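Local atomic coordinates of transmembrane oligosaccharyl transferase, putative (Archaeoglobus fulgidus, PDB entry 3VGP), a protein that belongs to the AglB family of archaeal oligosaccharyl transferases and is represented here by its C-terminal globular domain. Residues L136-R148 with E152-S164. The protein carries 1 engineered substitution. Sequence-based numbering, arbitrary orientation.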
loop_
_atom_site.group_PDB
_atom_site.type_symbol
_atom_site.label_atom_id
_atom_site.label_comp_id
_atom_site.label_asym_id
_atom_site.label_seq_id
_atom_site.Cartn_x
_atom_site.Cartn_y
_atom_site.Cartn_z
ATOM N N LEU A 136 -6.484 -3.776 -7.480
ATOM C CA LEU A 136 -6.692 -2.472 -6.864
ATOM C C LEU A 136 -6.446 -1.372 -7.893
ATOM O O LEU A 136 -7.372 -0.689 -8.337
ATOM C CB LEU A 136 -5.739 -2.261 -5.675
ATOM C CG LEU A 136 -6.021 -3.040 -4.388
ATOM C CD1 LEU A 136 -4.833 -2.959 -3.448
ATOM C CD2 LEU A 136 -7.258 -2.459 -3.722
ATOM N N HIS A 137 -5.189 -1.225 -8.293
ATOM C CA HIS A 137 -4.798 -0.168 -9.213
ATOM C C HIS A 137 -5.290 -0.251 -10.655
ATOM O O HIS A 137 -5.686 0.765 -11.229
ATOM C CB HIS A 137 -3.276 -0.040 -9.220
ATOM C CG HIS A 137 -2.786 1.300 -9.663
ATOM N ND1 HIS A 137 -2.796 2.404 -8.837
ATOM C CD2 HIS A 137 -2.283 1.720 -10.848
ATOM C CE1 HIS A 137 -2.317 3.446 -9.495
ATOM N NE2 HIS A 137 -1.999 3.057 -10.716
HETATM N N MSE A 138 -5.251 -1.439 -11.249
HETATM C CA MSE A 138 -5.676 -1.588 -12.641
HETATM C C MSE A 138 -7.186 -1.655 -12.826
HETATM O O MSE A 138 -7.694 -1.262 -13.874
HETATM C CB MSE A 138 -5.058 -2.842 -13.272
HETATM C CG MSE A 138 -3.562 -3.005 -13.081
HETATM SE SE MSE A 138 -2.514 -1.420 -13.322
HETATM C CE MSE A 138 -1.744 -1.397 -11.581
ATOM N N GLU A 139 -7.906 -2.141 -11.816
ATOM C CA GLU A 139 -9.359 -2.267 -11.920
ATOM C C GLU A 139 -10.132 -1.428 -10.910
ATOM O O GLU A 139 -11.341 -1.592 -10.776
ATOM C CB GLU A 139 -9.780 -3.728 -11.744
ATOM C CG GLU A 139 -9.063 -4.712 -12.641
ATOM C CD GLU A 139 -9.661 -6.104 -12.568
ATOM O OE1 GLU A 139 -10.081 -6.521 -11.466
ATOM O OE2 GLU A 139 -9.702 -6.788 -13.614
ATOM N N ASN A 140 -9.438 -0.537 -10.205
ATOM C CA ASN A 140 -10.063 0.316 -9.197
ATOM C C ASN A 140 -10.902 -0.454 -8.175
ATOM O O ASN A 140 -11.923 0.037 -7.699
ATOM C CB ASN A 140 -10.918 1.405 -9.865
ATOM C CG ASN A 140 -10.079 2.477 -10.534
ATOM O OD1 ASN A 140 -8.937 2.720 -10.145
ATOM N ND2 ASN A 140 -10.648 3.139 -11.534
ATOM N N ALA A 141 -10.453 -1.660 -7.838
ATOM C CA ALA A 141 -11.124 -2.514 -6.860
ATOM C C ALA A 141 -12.546 -2.904 -7.245
ATOM O O ALA A 141 -13.344 -3.277 -6.386
ATOM C CB ALA A 141 -11.127 -1.827 -5.481
ATOM N N GLU A 142 -12.865 -2.833 -8.530
ATOM C CA GLU A 142 -14.208 -3.184 -8.977
ATOM C C GLU A 142 -14.541 -4.633 -8.653
ATOM O O GLU A 142 -15.697 -4.966 -8.385
ATOM C CB GLU A 142 -14.339 -2.939 -10.474
ATOM N N ASN A 143 -13.527 -5.493 -8.673
ATOM C CA ASN A 143 -13.717 -6.909 -8.395
ATOM C C ASN A 143 -13.226 -7.330 -7.019
ATOM O O ASN A 143 -12.943 -8.502 -6.786
ATOM C CB ASN A 143 -13.021 -7.745 -9.470
ATOM C CG ASN A 143 -13.530 -7.435 -10.853
ATOM O OD1 ASN A 143 -14.723 -7.218 -11.047
ATOM N ND2 ASN A 143 -12.630 -7.410 -11.830
ATOM N N LEU A 144 -13.116 -6.364 -6.113
ATOM C CA LEU A 144 -12.684 -6.634 -4.745
ATOM C C LEU A 144 -13.844 -6.286 -3.819
ATOM O O LEU A 144 -14.439 -5.221 -3.946
ATOM C CB LEU A 144 -11.464 -5.786 -4.393
ATOM C CG LEU A 144 -10.179 -6.103 -5.160
ATOM C CD1 LEU A 144 -9.091 -5.120 -4.763
ATOM C CD2 LEU A 144 -9.745 -7.524 -4.867
ATOM N N THR A 145 -14.163 -7.179 -2.890
ATOM C CA THR A 145 -15.281 -6.937 -1.981
ATOM C C THR A 145 -14.919 -6.188 -0.702
ATOM O O THR A 145 -15.791 -5.604 -0.062
ATOM C CB THR A 145 -15.965 -8.260 -1.571
ATOM O OG1 THR A 145 -15.099 -9.002 -0.706
ATOM C CG2 THR A 145 -16.277 -9.101 -2.803
ATOM N N HIS A 146 -13.642 -6.195 -0.332
ATOM C CA HIS A 146 -13.216 -5.542 0.902
ATOM C C HIS A 146 -12.477 -4.221 0.728
ATOM O O HIS A 146 -11.973 -3.663 1.700
ATOM C CB HIS A 146 -12.337 -6.495 1.714
ATOM C CG HIS A 146 -13.016 -7.776 2.085
ATOM N ND1 HIS A 146 -14.082 -7.828 2.957
ATOM C CD2 HIS A 146 -12.795 -9.050 1.683
ATOM C CE1 HIS A 146 -14.488 -9.079 3.078
ATOM N NE2 HIS A 146 -13.723 -9.840 2.315
ATOM N N PHE A 147 -12.421 -3.714 -0.499
ATOM C CA PHE A 147 -11.718 -2.465 -0.765
ATOM C C PHE A 147 -12.516 -1.561 -1.686
ATOM O O PHE A 147 -13.076 -2.016 -2.680
ATOM C CB PHE A 147 -10.355 -2.771 -1.393
ATOM C CG PHE A 147 -9.496 -3.659 -0.547
ATOM C CD1 PHE A 147 -8.721 -3.130 0.472
ATOM C CD2 PHE A 147 -9.502 -5.038 -0.737
ATOM C CE1 PHE A 147 -7.965 -3.957 1.299
ATOM C CE2 PHE A 147 -8.753 -5.874 0.081
ATOM C CZ PHE A 147 -7.981 -5.334 1.103
ATOM N N ARG A 148 -12.562 -0.278 -1.343
ATOM C CA ARG A 148 -13.295 0.704 -2.129
ATOM C C ARG A 148 -12.425 1.916 -2.479
ATOM O O ARG A 148 -11.814 2.524 -1.603
ATOM C CB ARG A 148 -14.525 1.168 -1.332
ATOM C CG ARG A 148 -15.316 2.297 -1.969
ATOM C CD ARG A 148 -16.485 2.713 -1.077
ATOM N NE ARG A 148 -17.297 3.751 -1.708
ATOM C CZ ARG A 148 -18.375 4.302 -1.158
ATOM N NH1 ARG A 148 -18.783 3.919 0.045
ATOM N NH2 ARG A 148 -19.044 5.240 -1.815
ATOM N N GLU A 152 -8.446 10.048 -5.361
ATOM C CA GLU A 152 -7.352 9.973 -6.320
ATOM C C GLU A 152 -6.672 11.325 -6.461
ATOM O O GLU A 152 -7.331 12.363 -6.502
ATOM C CB GLU A 152 -7.865 9.530 -7.689
ATOM C CG GLU A 152 -8.221 8.063 -7.788
ATOM C CD GLU A 152 -8.574 7.658 -9.203
ATOM O OE1 GLU A 152 -9.608 8.130 -9.716
ATOM O OE2 GLU A 152 -7.813 6.875 -9.807
ATOM N N PHE A 153 -5.348 11.299 -6.532
ATOM C CA PHE A 153 -4.544 12.508 -6.685
ATOM C C PHE A 153 -3.523 12.148 -7.750
ATOM O O PHE A 153 -2.484 11.567 -7.450
ATOM C CB PHE A 153 -3.850 12.846 -5.363
ATOM C CG PHE A 153 -4.798 13.245 -4.267
ATOM C CD1 PHE A 153 -5.273 14.550 -4.178
ATOM C CD2 PHE A 153 -5.237 12.309 -3.335
ATOM C CE1 PHE A 153 -6.173 14.920 -3.176
ATOM C CE2 PHE A 153 -6.138 12.666 -2.330
ATOM C CZ PHE A 153 -6.606 13.974 -2.251
ATOM N N GLY A 154 -3.826 12.485 -9.000
ATOM C CA GLY A 154 -2.928 12.122 -10.079
ATOM C C GLY A 154 -3.131 10.628 -10.253
ATOM O O GLY A 154 -4.261 10.180 -10.450
ATOM N N ASP A 155 -2.062 9.845 -10.163
ATOM C CA ASP A 155 -2.203 8.399 -10.291
ATOM C C ASP A 155 -2.109 7.726 -8.926
ATOM O O ASP A 155 -2.053 6.501 -8.829
ATOM C CB ASP A 155 -1.154 7.813 -11.240
ATOM C CG ASP A 155 0.259 8.173 -10.845
ATOM O OD1 ASP A 155 0.657 9.335 -11.062
ATOM O OD2 ASP A 155 0.973 7.294 -10.316
ATOM N N VAL A 156 -2.085 8.536 -7.872
ATOM C CA VAL A 156 -2.043 8.011 -6.513
ATOM C C VAL A 156 -3.497 7.701 -6.158
ATOM O O VAL A 156 -4.343 8.597 -6.164
ATOM C CB VAL A 156 -1.483 9.050 -5.513
ATOM C CG1 VAL A 156 -1.423 8.449 -4.114
ATOM C CG2 VAL A 156 -0.102 9.499 -5.944
ATOM N N LYS A 157 -3.785 6.437 -5.863
ATOM C CA LYS A 157 -5.149 6.029 -5.534
ATOM C C LYS A 157 -5.273 5.617 -4.072
ATOM O O LYS A 157 -4.454 4.853 -3.567
ATOM C CB LYS A 157 -5.584 4.865 -6.430
ATOM C CG LYS A 157 -5.546 5.178 -7.917
ATOM C CD LYS A 157 -6.070 4.022 -8.751
ATOM C CE LYS A 157 -5.962 4.343 -10.242
ATOM N NZ LYS A 157 -6.523 3.273 -11.104
ATOM N N ILE A 158 -6.302 6.131 -3.402
ATOM C CA ILE A 158 -6.541 5.811 -1.999
ATOM C C ILE A 158 -7.755 4.898 -1.890
ATOM O O ILE A 158 -8.847 5.244 -2.339
ATOM C CB ILE A 158 -6.788 7.088 -1.161
ATOM C CG1 ILE A 158 -5.551 7.990 -1.216
ATOM C CG2 ILE A 158 -7.085 6.716 0.292
ATOM C CD1 ILE A 158 -5.718 9.301 -0.484
ATOM N N PHE A 159 -7.548 3.726 -1.302
ATOM C CA PHE A 159 -8.608 2.743 -1.119
ATOM C C PHE A 159 -8.930 2.632 0.361
ATOM O O PHE A 159 -8.030 2.644 1.198
ATOM C CB PHE A 159 -8.151 1.375 -1.628
ATOM C CG PHE A 159 -7.882 1.333 -3.107
ATOM C CD1 PHE A 159 -8.887 0.983 -4.000
ATOM C CD2 PHE A 159 -6.622 1.653 -3.604
ATOM C CE1 PHE A 159 -8.646 0.948 -5.366
ATOM C CE2 PHE A 159 -6.368 1.623 -4.971
ATOM C CZ PHE A 159 -7.379 1.270 -5.854
ATOM N N GLU A 160 -10.212 2.537 0.687
ATOM C CA GLU A 160 -10.599 2.383 2.079
ATOM C C GLU A 160 -10.942 0.919 2.304
ATOM O O GLU A 160 -11.569 0.275 1.458
ATOM C CB GLU A 160 -11.807 3.268 2.407
ATOM C CG GLU A 160 -12.250 3.192 3.864
ATOM C CD GLU A 160 -13.226 4.297 4.233
ATOM O OE1 GLU A 160 -14.156 4.557 3.442
ATOM O OE2 GLU A 160 -13.070 4.899 5.318
ATOM N N VAL A 161 -10.501 0.384 3.432
ATOM C CA VAL A 161 -10.789 -1.000 3.769
ATOM C C VAL A 161 -12.231 -1.058 4.267
ATOM O O VAL A 161 -12.598 -0.356 5.206
ATOM C CB VAL A 161 -9.844 -1.495 4.875
ATOM C CG1 VAL A 161 -10.170 -2.934 5.235
ATOM C CG2 VAL A 161 -8.410 -1.379 4.399
ATOM N N VAL A 162 -13.044 -1.890 3.627
ATOM C CA VAL A 162 -14.447 -2.026 3.999
ATOM C C VAL A 162 -14.580 -2.880 5.250
ATOM O O VAL A 162 -14.244 -4.063 5.241
ATOM C CB VAL A 162 -15.258 -2.676 2.858
ATOM C CG1 VAL A 162 -16.722 -2.776 3.245
ATOM C CG2 VAL A 162 -15.100 -1.863 1.588
ATOM N N GLY A 163 -15.068 -2.271 6.325
ATOM C CA GLY A 163 -15.237 -3.000 7.567
ATOM C C GLY A 163 -14.115 -2.764 8.556
ATOM O O GLY A 163 -14.001 -3.485 9.544
ATOM N N SER A 164 -13.287 -1.754 8.303
ATOM C CA SER A 164 -12.182 -1.447 9.202
ATOM C C SER A 164 -12.650 -0.630 10.402
ATOM O O SER A 164 -11.797 -0.295 11.250
ATOM C CB SER A 164 -11.084 -0.689 8.454
ATOM O OG SER A 164 -11.586 0.495 7.864
ATOM O OXT SER A 164 -13.863 -0.341 10.488
#
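K157 NZ is gripped by two oxygens, the backbone O of H137 at 2.6 Å and the side-chain OD1 of N140 at 2.7 Å. This clasp ties the C-terminal end of helix 132-138 and the turn after it to the antiparallel beta hairpin of strands 147-153 and 156-161, part of the domain's mixed sheet. The bond to H137 O lies in the carbonyl plane, whereas at N140 OD1 the donor is tilted 25° from the plane of the side-chain carbonyl. Extended beyond CG, the lysine chain crosses H137 at about a right angle and lays CE over one face of the imidazole, a CH-pi contact. D155 O sits at that ring's edge, near CE1, and T91 and D93 bind its two nitrogens. Two residues along the strand, F159 has CG anti to its carbonyl carbon (chi1 -64°), which brings the ring against the helix end and following turn: L136 CD2 stands over the centre of one face, 3.9 Å from the centroid, the N140 backbone C lies at the edge, and A141 CB approaches F159 CE1 obliquely at 3.7 Å. At the hairpin's open end R148 and E160 form a hydrogen-bonded pair, N to O both ways, and F147 pairs with V161 in a non-hydrogen-bonded one, their side chains side by side on the same face. Beyond them, V162 N reaches H146 O at 2.8 Å, from above the carbonyl plane.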